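Local coordinates for Lin1840 protein (Listeria innocua serovar 6a, PDB 4ZOC) that probably hydrolyses terminal non-reducing beta-D-glucosyl residues, releasing beta-D-glucose, as part of beta-1,2-glucan degradation, at residues Lys392-Gly397 against Gln455-Val460; Glu433-Glu438 against Lys451-Asn456; Val460-Gly465 against Gln488-Val493. The protein carries 2 engineered substitutions. All coordinates share one frame; numbering follows the deposited sequence. Where two conformers were deposited one is given.

Interaction 1: residues Lys392-Gly397 against Gln455-Val460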
ATOM      1  N   LYS A 392     -43.667 -17.383   0.329  0.50 13.04           N
ATOM      2  CA  LYS A 392     -43.960 -16.692  -0.938  0.50 12.79           C
ATOM      3  C   LYS A 392     -42.845 -15.642  -1.177  0.50 12.07           C
ATOM      4  O   LYS A 392     -42.707 -14.679  -0.437  0.50 12.63           O
ATOM      5  CB  LYS A 392     -45.345 -16.033  -0.906  0.50 16.23           C
ATOM      6  CG  LYS A 392     -46.523 -16.990  -0.691  0.50 17.70           C
ATOM      7  CD  LYS A 392     -47.873 -16.263  -0.582  0.50 21.24           C
ATOM      8  CE  LYS A 392     -48.235 -15.420  -1.794  0.50 24.72           C
ATOM      9  NZ  LYS A 392     -49.548 -14.677  -1.699  0.50 27.62           N
ATOM     10  N   ILE A 393     -42.044 -15.886  -2.204  1.00 11.12           N
ATOM     11  CA  ILE A 393     -40.781 -15.190  -2.442  1.00  9.43           C
ATOM     12  C   ILE A 393     -40.940 -14.262  -3.631  1.00 10.12           C
ATOM     13  O   ILE A 393     -41.310 -14.664  -4.746  1.00 14.60           O
ATOM     14  CB  ILE A 393     -39.647 -16.184  -2.766  1.00 10.67           C
ATOM     15  CG1 ILE A 393     -39.330 -16.995  -1.522  1.00 13.71           C
ATOM     16  CG2 ILE A 393     -38.431 -15.386  -3.272  1.00 11.81           C
ATOM     17  CD1 ILE A 393     -38.381 -18.189  -1.765  1.00 13.92           C
ATOM     18  N   ALA A 394     -40.632 -13.004  -3.429  1.00 10.42           N
ATOM     19  CA  ALA A 394     -40.312 -12.109  -4.553  1.00  9.57           C
ATOM     20  C   ALA A 394     -38.793 -12.102  -4.725  1.00 10.43           C
ATOM     21  O   ALA A 394     -38.018 -11.687  -3.843  1.00  9.26           O
ATOM     22  CB  ALA A 394     -40.814 -10.691  -4.306  1.00 13.34           C
ATOM     23  N   LEU A 395     -38.401 -12.580  -5.884  1.00 11.07           N
ATOM     24  CA  LEU A 395     -36.982 -12.721  -6.281  1.00  9.69           C
ATOM     25  C   LEU A 395     -36.691 -11.544  -7.206  1.00  8.73           C
ATOM     26  O   LEU A 395     -37.212 -11.454  -8.316  1.00  9.87           O
ATOM     27  CB  LEU A 395     -36.748 -14.064  -7.004  1.00 10.39           C
ATOM     28  CG  LEU A 395     -35.348 -14.184  -7.614  1.00 11.27           C
ATOM     29  CD1 LEU A 395     -34.217 -14.128  -6.614  1.00 10.88           C
ATOM     30  CD2 LEU A 395     -35.253 -15.459  -8.386  1.00 10.07           C
ATOM     31  N   VAL A 396     -35.895 -10.615  -6.755  1.00  8.39           N
ATOM     32  CA  VAL A 396     -35.668  -9.431  -7.549  1.00  9.36           C
ATOM     33  C   VAL A 396     -34.192  -9.077  -7.682  1.00  9.93           C
ATOM     34  O   VAL A 396     -33.399  -9.388  -6.786  1.00 10.15           O
ATOM     35  CB  VAL A 396     -36.470  -8.209  -7.045  1.00 11.64           C
ATOM     36  CG1 VAL A 396     -37.967  -8.544  -6.792  1.00 10.02           C
ATOM     37  CG2 VAL A 396     -35.949  -7.755  -5.768  1.00 13.80           C
ATOM     38  N   GLY A 397     -33.857  -8.381  -8.774  1.00  9.33           N
ATOM     39  CA  GLY A 397     -32.534  -7.875  -8.971  1.00  8.81           C
ATOM     40  C   GLY A 397     -31.746  -8.445 -10.113  1.00  8.11           C
ATOM     41  O   GLY A 397     -32.249  -9.246 -10.880  1.00  8.68           O
ATOM     42  N   GLN A 455     -45.380  -6.581  -2.985  1.00 16.65           N
ATOM     43  CA  GLN A 455     -46.782  -6.520  -2.441  1.00 17.83           C
ATOM     44  C   GLN A 455     -47.474  -7.847  -2.414  1.00 17.65           C
ATOM     45  O   GLN A 455     -48.084  -8.201  -1.410  1.00 16.74           O
ATOM     46  CB  GLN A 455     -47.642  -5.521  -3.227  1.00 23.76           C
ATOM     47  CG  GLN A 455     -47.651  -4.142  -2.607  1.00 37.46           C
ATOM     48  CD  GLN A 455     -48.192  -3.019  -3.517  1.00 39.92           C
ATOM     49  OE1 GLN A 455     -48.016  -1.825  -3.228  1.00 53.52           O
ATOM     50  NE2 GLN A 455     -48.837  -3.395  -4.609  1.00 49.04           N
ATOM     51  N   ASN A 456     -47.378  -8.569  -3.527  1.00 15.36           N
ATOM     52  CA  ASN A 456     -47.903  -9.911  -3.708  1.00 18.76           C
ATOM     53  C   ASN A 456     -47.323 -10.982  -2.830  1.00 17.14           C
ATOM     54  O   ASN A 456     -48.048 -11.848  -2.297  1.00 17.33           O
ATOM     55  CB  ASN A 456     -47.732 -10.353  -5.186  1.00 20.57           C
ATOM     56  CG  ASN A 456     -48.591  -9.536  -6.165  1.00 25.02           C
ATOM     57  OD1 ASN A 456     -49.584  -8.918  -5.780  1.00 28.92           O
ATOM     58  ND2 ASN A 456     -48.237  -9.580  -7.457  1.00 22.69           N
ATOM     59  N   MET A 457     -46.016 -10.949  -2.643  1.00 13.92           N
ATOM     60  CA  MET A 457     -45.299 -11.959  -1.857  1.00 13.38           C
ATOM     61  C   MET A 457     -45.080 -11.618  -0.389  1.00 14.27           C
ATOM     62  O   MET A 457     -45.585 -10.620   0.100  1.00 19.41           O
ATOM     63  CB  MET A 457     -43.935 -12.063  -2.546  1.00 13.95           C
ATOM     64  CG  MET A 457     -44.103 -12.594  -3.964  1.00 14.42           C
ATOM     65  SD  MET A 457     -44.678 -14.272  -4.231  1.00 16.51           S
ATOM     66  CE  MET A 457     -46.448 -14.021  -4.477  1.00 17.11           C
ATOM     67  N   ASP A 458     -44.372 -12.488   0.341  1.00 14.06           N
ATOM     68  CA  ASP A 458     -44.167 -12.291   1.772  1.00 15.64           C
ATOM     69  C   ASP A 458     -42.731 -11.916   2.189  1.00 16.50           C
ATOM     70  O   ASP A 458     -42.553 -11.282   3.223  1.00 17.86           O
ATOM     71  CB  ASP A 458     -44.562 -13.541   2.531  1.00 19.78           C
ATOM     72  CG  ASP A 458     -46.084 -13.799   2.470  1.00 18.43           C
ATOM     73  OD1 ASP A 458     -46.869 -12.839   2.285  1.00 20.88           O
ATOM     74  OD2 ASP A 458     -46.456 -14.958   2.496  1.00 17.68           O
ATOM     75  N   VAL A 459     -41.738 -12.414   1.459  1.00 13.88           N
ATOM     76  CA  VAL A 459     -40.305 -12.126   1.732  1.00 12.72           C
ATOM     77  C   VAL A 459     -39.648 -11.836   0.388  1.00 13.47           C
ATOM     78  O   VAL A 459     -40.126 -12.271  -0.716  1.00 13.53           O
ATOM     79  CB  VAL A 459     -39.574 -13.307   2.397  1.00 16.85           C
ATOM     80  CG1 VAL A 459     -40.241 -13.682   3.713  1.00 21.51           C
ATOM     81  CG2 VAL A 459     -39.590 -14.490   1.484  1.00 15.48           C
ATOM     82  N   VAL A 460     -38.540 -11.098   0.442  1.00 10.62           N
ATOM     83  CA  VAL A 460     -37.870 -10.682  -0.744  1.00 10.58           C
ATOM     84  C   VAL A 460     -36.516 -11.308  -0.707  1.00  8.76           C
ATOM     85  O   VAL A 460     -35.832 -11.262   0.303  1.00  8.91           O
ATOM     86  CB  VAL A 460     -37.693  -9.180  -0.802  1.00 10.59           C
ATOM     87  CG1 VAL A 460     -37.026  -8.712  -2.086  1.00  9.23           C
ATOM     88  CG2 VAL A 460     -39.031  -8.455  -0.562  1.00 11.61           C
TER
HETATM   89  O   HOH W   1     -48.535 -12.807   0.174  1.00 30.36           O
HETATM   90  O   HOH W   2     -50.312 -13.136  -3.536  1.00 33.61           O
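Ile393 and Ala394 pair in parallel with Val459 and Val460, the Ala394-Val460 CA atoms lying 4.7 Å apart and Ala394 N donating to Val459 O at 2.9 Å. The pairing starts where helix 444-456 has ended: Lys392 O takes two N-H groups, Val459 N at 3.1 Å nearly along the C=O axis and Asp458 N at 2.9 Å from above the carbonyl plane; a single oxygen thus grips two successive N-H groups at the start of the strand. Met457, the first residue to leave helical geometry, lays CB and CG against Ala394, and the bend at chi2 (-66°) brings SD to 3.4 Å from Ile393 O. A water joins Asn456 O to Asp458 OD1; in one of the two Lys392 conformers, and therefore less certainly, NZ also binds this water and bonds weakly to Asn456 O. On one face of the sheet Ile393 CG1 touches Val459 CG2 at 3.9 Å; on the other, Val396 CG2 meets Val460 CG1 at 4.0 Å. Strand 393-397 lies between strands 459-465 and 432-436 in the mixed sheet of the glycosyl hydrolase family 3 C-terminal domain, with helix 421-426 packed on Leu395.

Interaction 2: residues Glu433-Glu438 against Lys451-Asn456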
ATOM      1  N   GLU A 433     -42.257 -15.025  -7.476  1.00 13.18           N
ATOM      2  CA  GLU A 433     -42.491 -14.019  -8.484  1.00 11.91           C
ATOM      3  C   GLU A 433     -41.182 -13.276  -8.696  1.00 14.78           C
ATOM      4  O   GLU A 433     -40.613 -12.790  -7.752  1.00 13.16           O
ATOM      5  CB  GLU A 433     -43.498 -13.062  -7.934  1.00 14.01           C
ATOM      6  CG  GLU A 433     -44.294 -12.312  -8.934  1.00 23.02           C
ATOM      7  CD  GLU A 433     -45.643 -11.879  -8.316  1.00 24.01           C
ATOM      8  OE1 GLU A 433     -45.857 -10.709  -8.217  1.00 29.01           O
ATOM      9  OE2 GLU A 433     -46.505 -12.706  -7.963  1.00 38.02           O
ATOM     10  N   VAL A 434     -40.804 -13.103  -9.947  1.00 12.78           N
ATOM     11  CA  VAL A 434     -39.474 -12.684 -10.300  1.00 11.69           C
ATOM     12  C   VAL A 434     -39.525 -11.375 -11.007  1.00 11.72           C
ATOM     13  O   VAL A 434     -40.321 -11.194 -11.890  1.00 13.04           O
ATOM     14  CB  VAL A 434     -38.850 -13.729 -11.240  1.00 12.87           C
ATOM     15  CG1 VAL A 434     -37.506 -13.199 -11.728  1.00 16.27           C
ATOM     16  CG2 VAL A 434     -38.695 -15.020 -10.479  1.00 16.12           C
ATOM     17  N   VAL A 435     -38.631 -10.453 -10.654  1.00 11.16           N
ATOM     18  CA  VAL A 435     -38.433  -9.239 -11.404  1.00 11.40           C
ATOM     19  C   VAL A 435     -36.916  -9.043 -11.578  1.00 11.63           C
ATOM     20  O   VAL A 435     -36.220  -8.688 -10.620  1.00 11.95           O
ATOM     21  CB  VAL A 435     -38.968  -7.988 -10.685  1.00 12.86           C
ATOM     22  CG1 VAL A 435     -38.849  -6.720 -11.511  1.00 12.16           C
ATOM     23  CG2 VAL A 435     -40.467  -8.148 -10.290  1.00 15.32           C
ATOM     24  N   SER A 436     -36.439  -9.237 -12.809  1.00 11.29           N
ATOM     25  CA  SER A 436     -35.052  -9.050 -13.172  1.00 10.81           C
ATOM     26  C   SER A 436     -34.802  -7.587 -13.390  1.00 11.34           C
ATOM     27  O   SER A 436     -35.688  -6.866 -13.879  1.00 14.12           O
ATOM     28  CB  SER A 436     -34.738  -9.803 -14.485  1.00 12.42           C
ATOM     29  OG  SER A 436     -33.424  -9.603 -14.879  1.00 15.25           O
ATOM     30  N   THR A 437     -33.630  -7.117 -12.997  1.00  9.70           N
ATOM     31  CA  THR A 437     -33.227  -5.764 -13.266  1.00  9.36           C
ATOM     32  C   THR A 437     -31.838  -5.840 -13.848  1.00  9.88           C
ATOM     33  O   THR A 437     -31.208  -6.922 -13.797  1.00 10.04           O
ATOM     34  CB  THR A 437     -33.200  -4.869 -11.999  1.00  8.88           C
ATOM     35  OG1 THR A 437     -32.265  -5.359 -11.020  1.00 11.23           O
ATOM     36  CG2 THR A 437     -34.562  -4.783 -11.387  1.00  9.11           C
ATOM     37  N   GLU A 438     -31.385  -4.725 -14.407  0.50 10.16           N
ATOM     38  CA  GLU A 438     -30.061  -4.618 -15.021  0.50 11.43           C
ATOM     39  C   GLU A 438     -28.968  -4.417 -13.968  0.50 12.21           C
ATOM     40  O   GLU A 438     -29.226  -3.903 -12.861  0.50 10.66           O
ATOM     41  CB  GLU A 438     -30.027  -3.471 -16.024  0.50 14.98           C
ATOM     42  CG  GLU A 438     -30.902  -3.663 -17.265  0.50 17.12           C
ATOM     43  CD  GLU A 438     -30.721  -2.521 -18.222  0.50 19.57           C
ATOM     44  OE1 GLU A 438     -31.220  -1.406 -17.962  0.50 22.07           O
ATOM     45  OE2 GLU A 438     -30.005  -2.719 -19.205  0.50 29.14           O
ATOM     46  N   LYS A 451     -42.193  -3.201  -6.869  1.00 13.57           N
ATOM     47  CA  LYS A 451     -43.167  -2.907  -5.806  1.00 14.53           C
ATOM     48  C   LYS A 451     -44.377  -3.864  -5.915  1.00 15.34           C
ATOM     49  O   LYS A 451     -44.869  -4.495  -4.913  1.00 15.38           O
ATOM     50  CB  LYS A 451     -43.546  -1.451  -5.875  1.00 16.88           C
ATOM     51  CG  LYS A 451     -44.639  -1.067  -4.911  1.00 22.38           C
ATOM     52  CD  LYS A 451     -44.984   0.409  -5.132  1.00 27.23           C
ATOM     53  CE  LYS A 451     -46.002   0.904  -4.129  1.00 33.14           C
ATOM     54  NZ  LYS A 451     -45.685   2.310  -3.768  1.00 35.95           N
ATOM     55  N   ALA A 452     -44.808  -4.060  -7.128  1.00 11.34           N
ATOM     56  CA  ALA A 452     -45.937  -5.002  -7.343  1.00 13.85           C
ATOM     57  C   ALA A 452     -45.612  -6.435  -6.910  1.00 13.39           C
ATOM     58  O   ALA A 452     -46.496  -7.114  -6.263  1.00 13.16           O
ATOM     59  CB  ALA A 452     -46.349  -4.967  -8.798  1.00 14.42           C
ATOM     60  N   ALA A 453     -44.424  -6.934  -7.246  1.00 12.20           N
ATOM     61  CA  ALA A 453     -44.042  -8.311  -6.858  1.00 12.47           C
ATOM     62  C   ALA A 453     -43.921  -8.504  -5.354  1.00 11.86           C
ATOM     63  O   ALA A 453     -44.364  -9.513  -4.782  1.00 13.31           O
ATOM     64  CB  ALA A 453     -42.750  -8.769  -7.553  1.00 13.90           C
ATOM     65  N   VAL A 454     -43.337  -7.507  -4.708  1.00 11.91           N
ATOM     66  CA  VAL A 454     -43.144  -7.515  -3.232  1.00 13.01           C
ATOM     67  C   VAL A 454     -44.497  -7.438  -2.515  1.00 13.03           C
ATOM     68  O   VAL A 454     -44.738  -8.184  -1.586  1.00 14.94           O
ATOM     69  CB  VAL A 454     -42.172  -6.414  -2.782  1.00 12.33           C
ATOM     70  CG1 VAL A 454     -42.047  -6.350  -1.270  1.00 12.45           C
ATOM     71  CG2 VAL A 454     -40.798  -6.588  -3.404  1.00 14.51           C
ATOM     72  N   GLN A 455     -45.380  -6.581  -2.985  1.00 16.65           N
ATOM     73  CA  GLN A 455     -46.782  -6.520  -2.441  1.00 17.83           C
ATOM     74  C   GLN A 455     -47.474  -7.847  -2.414  1.00 17.65           C
ATOM     75  O   GLN A 455     -48.084  -8.201  -1.410  1.00 16.74           O
ATOM     76  CB  GLN A 455     -47.642  -5.521  -3.227  1.00 23.76           C
ATOM     77  CG  GLN A 455     -47.651  -4.142  -2.607  1.00 37.46           C
ATOM     78  CD  GLN A 455     -48.192  -3.019  -3.517  1.00 39.92           C
ATOM     79  OE1 GLN A 455     -48.016  -1.825  -3.228  1.00 53.52           O
ATOM     80  NE2 GLN A 455     -48.837  -3.395  -4.609  1.00 49.04           N
ATOM     81  N   ASN A 456     -47.378  -8.569  -3.527  1.00 15.36           N
ATOM     82  CA  ASN A 456     -47.903  -9.911  -3.708  1.00 18.76           C
ATOM     83  C   ASN A 456     -47.323 -10.982  -2.830  1.00 17.14           C
ATOM     84  O   ASN A 456     -48.048 -11.848  -2.297  1.00 17.33           O
ATOM     85  CB  ASN A 456     -47.732 -10.353  -5.186  1.00 20.57           C
ATOM     86  CG  ASN A 456     -48.591  -9.536  -6.165  1.00 25.02           C
ATOM     87  OD1 ASN A 456     -49.584  -8.918  -5.780  1.00 28.92           O
ATOM     88  ND2 ASN A 456     -48.237  -9.580  -7.457  1.00 22.69           N
TER
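Glu433 and Val435, on the edge strand of the mixed beta-sheet in the alpha/beta C-terminal domain of family 3, face Ala453 and Asn456 of helix 444-456, which packs on the sheet and runs nearly antiparallel to the strand, 8.5 Å away between the axes of the short segments. The apolar part is small. Val435 CG2 rests on Ala453 CB at 3.6 Å, and Ala449 and Val450, earlier in the same helix, also touch Val435. The polar part is a single strong bond close to the C-terminal end of the helix. With CG swung away from the backbone N (chi1 -155°) and the rest extended, Glu433 reaches across to the Asn456 amide. On the way its carboxylate oxygen OE1 makes van der Waals approaches to Ala453, 3.3 Å from CA and 3.7 Å from CB. Asn456 is thereby tied to the strand at a surface position. The carboxylate and amide planes stand 69° apart, yet the bond is almost straight (170° at the hydrogen): Asn456 ND2 donates to the syn lone pair of Glu433 OE1 at 2.7 Å, with that oxygen in the amide plane.

Interaction 3: residues Val460-Gly465 against Gln488-Val493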
ATOM      1  N   VAL A 460     -38.540 -11.098   0.442  1.00 10.62           N
ATOM      2  CA  VAL A 460     -37.870 -10.682  -0.744  1.00 10.58           C
ATOM      3  C   VAL A 460     -36.516 -11.308  -0.707  1.00  8.76           C
ATOM      4  O   VAL A 460     -35.832 -11.262   0.303  1.00  8.91           O
ATOM      5  CB  VAL A 460     -37.693  -9.180  -0.802  1.00 10.59           C
ATOM      6  CG1 VAL A 460     -37.026  -8.712  -2.086  1.00  9.23           C
ATOM      7  CG2 VAL A 460     -39.031  -8.455  -0.562  1.00 11.61           C
ATOM      8  N   VAL A 461     -36.184 -11.984  -1.784  1.00  7.92           N
ATOM      9  CA  VAL A 461     -34.829 -12.438  -2.019  1.00  7.34           C
ATOM     10  C   VAL A 461     -34.285 -11.428  -3.067  1.00  8.32           C
ATOM     11  O   VAL A 461     -34.685 -11.465  -4.282  1.00  9.37           O
ATOM     12  CB  VAL A 461     -34.766 -13.902  -2.566  1.00  7.98           C
ATOM     13  CG1 VAL A 461     -33.309 -14.246  -2.962  1.00  7.25           C
ATOM     14  CG2 VAL A 461     -35.228 -14.955  -1.627  1.00  8.51           C
ATOM     15  N   LEU A 462     -33.325 -10.579  -2.639  1.00  7.70           N
ATOM     16  CA  LEU A 462     -32.803  -9.482  -3.420  1.00  7.54           C
ATOM     17  C   LEU A 462     -31.458 -10.008  -3.897  1.00  7.02           C
ATOM     18  O   LEU A 462     -30.516 -10.151  -3.120  1.00  6.36           O
ATOM     19  CB  LEU A 462     -32.619  -8.260  -2.554  1.00  8.70           C
ATOM     20  CG  LEU A 462     -31.970  -7.061  -3.238  1.00 10.42           C
ATOM     21  CD1 LEU A 462     -32.622  -6.639  -4.569  1.00 10.71           C
ATOM     22  CD2 LEU A 462     -31.999  -5.824  -2.324  1.00 13.02           C
ATOM     23  N   ALA A 463     -31.384 -10.339  -5.162  1.00  7.48           N
ATOM     24  CA  ALA A 463     -30.187 -10.976  -5.718  1.00  6.87           C
ATOM     25  C   ALA A 463     -29.346  -9.944  -6.428  1.00  6.90           C
ATOM     26  O   ALA A 463     -29.696  -9.448  -7.566  1.00  6.37           O
ATOM     27  CB  ALA A 463     -30.596 -12.148  -6.658  1.00  7.03           C
ATOM     28  N   LEU A 464     -28.244  -9.592  -5.780  1.00  6.98           N
ATOM     29  CA  LEU A 464     -27.313  -8.571  -6.255  1.00  6.46           C
ATOM     30  C   LEU A 464     -25.975  -9.129  -6.649  1.00  6.59           C
ATOM     31  O   LEU A 464     -25.532 -10.182  -6.173  1.00  6.63           O
ATOM     32  CB  LEU A 464     -27.025  -7.557  -5.141  1.00  7.09           C
ATOM     33  CG  LEU A 464     -28.279  -6.892  -4.521  1.00  7.23           C
ATOM     34  CD1 LEU A 464     -27.842  -5.952  -3.384  1.00  8.02           C
ATOM     35  CD2 LEU A 464     -29.039  -6.175  -5.593  1.00 10.04           C
ATOM     36  N   GLY A 465     -25.251  -8.384  -7.455  1.00  5.93           N
ATOM     37  CA  GLY A 465     -23.862  -8.836  -7.666  1.00  6.89           C
ATOM     38  C   GLY A 465     -23.102  -8.259  -8.837  1.00  6.29           C
ATOM     39  O   GLY A 465     -23.554  -7.362  -9.537  1.00  7.83           O
ATOM     40  N   GLN A 488     -28.960   1.492  -4.578  1.00  8.34           N
ATOM     41  CA  GLN A 488     -30.265   2.178  -4.647  1.00  9.48           C
ATOM     42  C   GLN A 488     -31.419   1.179  -4.609  1.00  8.90           C
ATOM     43  O   GLN A 488     -32.455   1.447  -4.025  1.00 10.78           O
ATOM     44  CB  GLN A 488     -30.384   3.099  -5.889  1.00 11.12           C
ATOM     45  CG  GLN A 488     -29.380   4.251  -5.935  1.00 17.52           C
ATOM     46  CD  GLN A 488     -29.227   4.787  -7.355  1.00 29.65           C
ATOM     47  OE1 GLN A 488     -29.929   4.361  -8.317  1.00 33.16           O
ATOM     48  NE2 GLN A 488     -28.345   5.741  -7.513  1.00 43.68           N
ATOM     49  N   LEU A 489     -31.288   0.084  -5.323  1.00  8.72           N
ATOM     50  CA  LEU A 489     -32.301  -0.979  -5.278  1.00  8.07           C
ATOM     51  C   LEU A 489     -32.493  -1.547  -3.905  1.00  7.53           C
ATOM     52  O   LEU A 489     -33.628  -1.727  -3.466  1.00  8.66           O
ATOM     53  CB  LEU A 489     -31.962  -2.096  -6.341  1.00  8.01           C
ATOM     54  CG  LEU A 489     -32.870  -3.289  -6.397  1.00  7.65           C
ATOM     55  CD1 LEU A 489     -34.329  -2.916  -6.643  1.00  8.91           C
ATOM     56  CD2 LEU A 489     -32.388  -4.265  -7.518  1.00  6.00           C
ATOM     57  N   ALA A 490     -31.427  -1.852  -3.192  1.00  7.65           N
ATOM     58  CA  ALA A 490     -31.563  -2.390  -1.822  1.00  8.11           C
ATOM     59  C   ALA A 490     -32.291  -1.365  -0.910  1.00  7.16           C
ATOM     60  O   ALA A 490     -33.123  -1.717  -0.129  1.00  8.66           O
ATOM     61  CB  ALA A 490     -30.189  -2.702  -1.302  1.00  8.59           C
ATOM     62  N   LYS A 491     -31.951  -0.086  -1.066  1.00  7.91           N
ATOM     63  CA  LYS A 491     -32.591   1.033  -0.354  1.00 10.27           C
ATOM     64  C   LYS A 491     -34.075   1.086  -0.683  1.00  9.86           C
ATOM     65  O   LYS A 491     -34.894   1.080   0.239  1.00 10.17           O
ATOM     66  CB  LYS A 491     -31.911   2.355  -0.686  1.00 15.42           C
ATOM     67  CG  LYS A 491     -32.355   3.592   0.120  1.00 23.04           C
ATOM     68  CD  LYS A 491     -31.478   4.804  -0.215  1.00 31.30           C
ATOM     69  CE  LYS A 491     -31.763   5.358  -1.613  1.00 35.37           C
ATOM     70  NZ  LYS A 491     -31.209   6.742  -1.746  1.00 45.01           N
ATOM     71  N   PHE A 492     -34.412   1.059  -1.968  1.00 10.60           N
ATOM     72  CA  PHE A 492     -35.814   0.941  -2.384  1.00  9.36           C
ATOM     73  C   PHE A 492     -36.583  -0.240  -1.820  1.00  9.24           C
ATOM     74  O   PHE A 492     -37.633  -0.030  -1.281  1.00 10.27           O
ATOM     75  CB  PHE A 492     -35.927   1.003  -3.899  1.00 11.01           C
ATOM     76  CG  PHE A 492     -37.325   0.902  -4.387  1.00 11.43           C
ATOM     77  CD1 PHE A 492     -38.194   1.992  -4.283  1.00 13.40           C
ATOM     78  CD2 PHE A 492     -37.759  -0.241  -5.002  1.00 11.05           C
ATOM     79  CE1 PHE A 492     -39.513   1.885  -4.750  1.00 17.63           C
ATOM     80  CE2 PHE A 492     -39.069  -0.344  -5.453  1.00 15.16           C
ATOM     81  CZ  PHE A 492     -39.942   0.743  -5.361  1.00 13.15           C
ATOM     82  N   VAL A 493     -36.052  -1.469  -1.900  1.00  9.25           N
ATOM     83  CA  VAL A 493     -36.719  -2.663  -1.421  1.00 10.19           C
ATOM     84  C   VAL A 493     -36.950  -2.570   0.086  1.00  9.84           C
ATOM     85  O   VAL A 493     -38.000  -3.017   0.578  1.00 10.93           O
ATOM     86  CB  VAL A 493     -35.897  -3.936  -1.836  1.00 10.41           C
ATOM     87  CG1 VAL A 493     -36.357  -5.120  -1.088  1.00 15.07           C
ATOM     88  CG2 VAL A 493     -36.062  -4.135  -3.339  1.00  9.26           C
TER
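Leu462 meets Leu489 and Ala490 through carbon atoms alone; aromatic rings play no part between strand and helix, since the ring of Phe492 turns off to the side, where Lys447 and Val450 of helix 444-456 touch it. What takes the place of faces and edges is a forked leucine. In Leu462, CG anti to the backbone N (chi1 175°) carries the two methyls toward the helix. Its CD1 lies 3.8 Å from Leu489 CD2, the two side chains sliding past each other in opposite directions. Its CD2 goes to the neighbouring residue, 3.8 Å from Ala490 CB and 3.5 Å from Ala490 CA, a tighter contact than carbons usually make; Ala490 has only a methyl there, consistent with this approach. Leu464 follows two residues later on the same side of the strand, and Leu464 CD2 approaches Leu489 CD2 more loosely, at 4.3 Å, so that the one Leu489 methyl is touched by both strand leucines. At the other end Val460 and Val493 point at each other tip to tip, CG1 to CG1 at 3.8 Å. Val493, one helical turn beyond Leu489, also touches Val450 and Val500 of the next strand. Every residue that touches is buried, and the contact is wholly apolar. The strand and helix run antiparallel (171°), and the axes of segments 460-465 and 488-493 come within 10.0 Å. Strand 459-465, helix 484-494 and strand 500-505 form a beta-alpha-beta crossover, with the helix laid over the strand it follows, as in the layered alpha/beta sheet of family 3 glycosidase C-terminal domains.

How the interactions relate
The contacts lie toward one edge of a single sheet; interaction 2 falls within the span of chain that interaction 1 closes, and interaction 3 follows. Interactions 1 and 2, with centres about 6 Å apart, share the end of helix 444-456, and Leu395 N probably hydrogen-bonds Glu433 O at 2.9 Å. Interaction 3, about 11 Å from interaction 1 between centres, continues strand 459-465 from Val460; Ala463 N lies 2.8 Å from Val396 O. The two helices cover the same side of the sheet, and Val454 CG1 touches Val460 CG2 at 3.7 Å. All three lie away from the sugar and magnesium sites, although Glu473 of the glucose pocket belongs to the connection between 460-465 and 488-493.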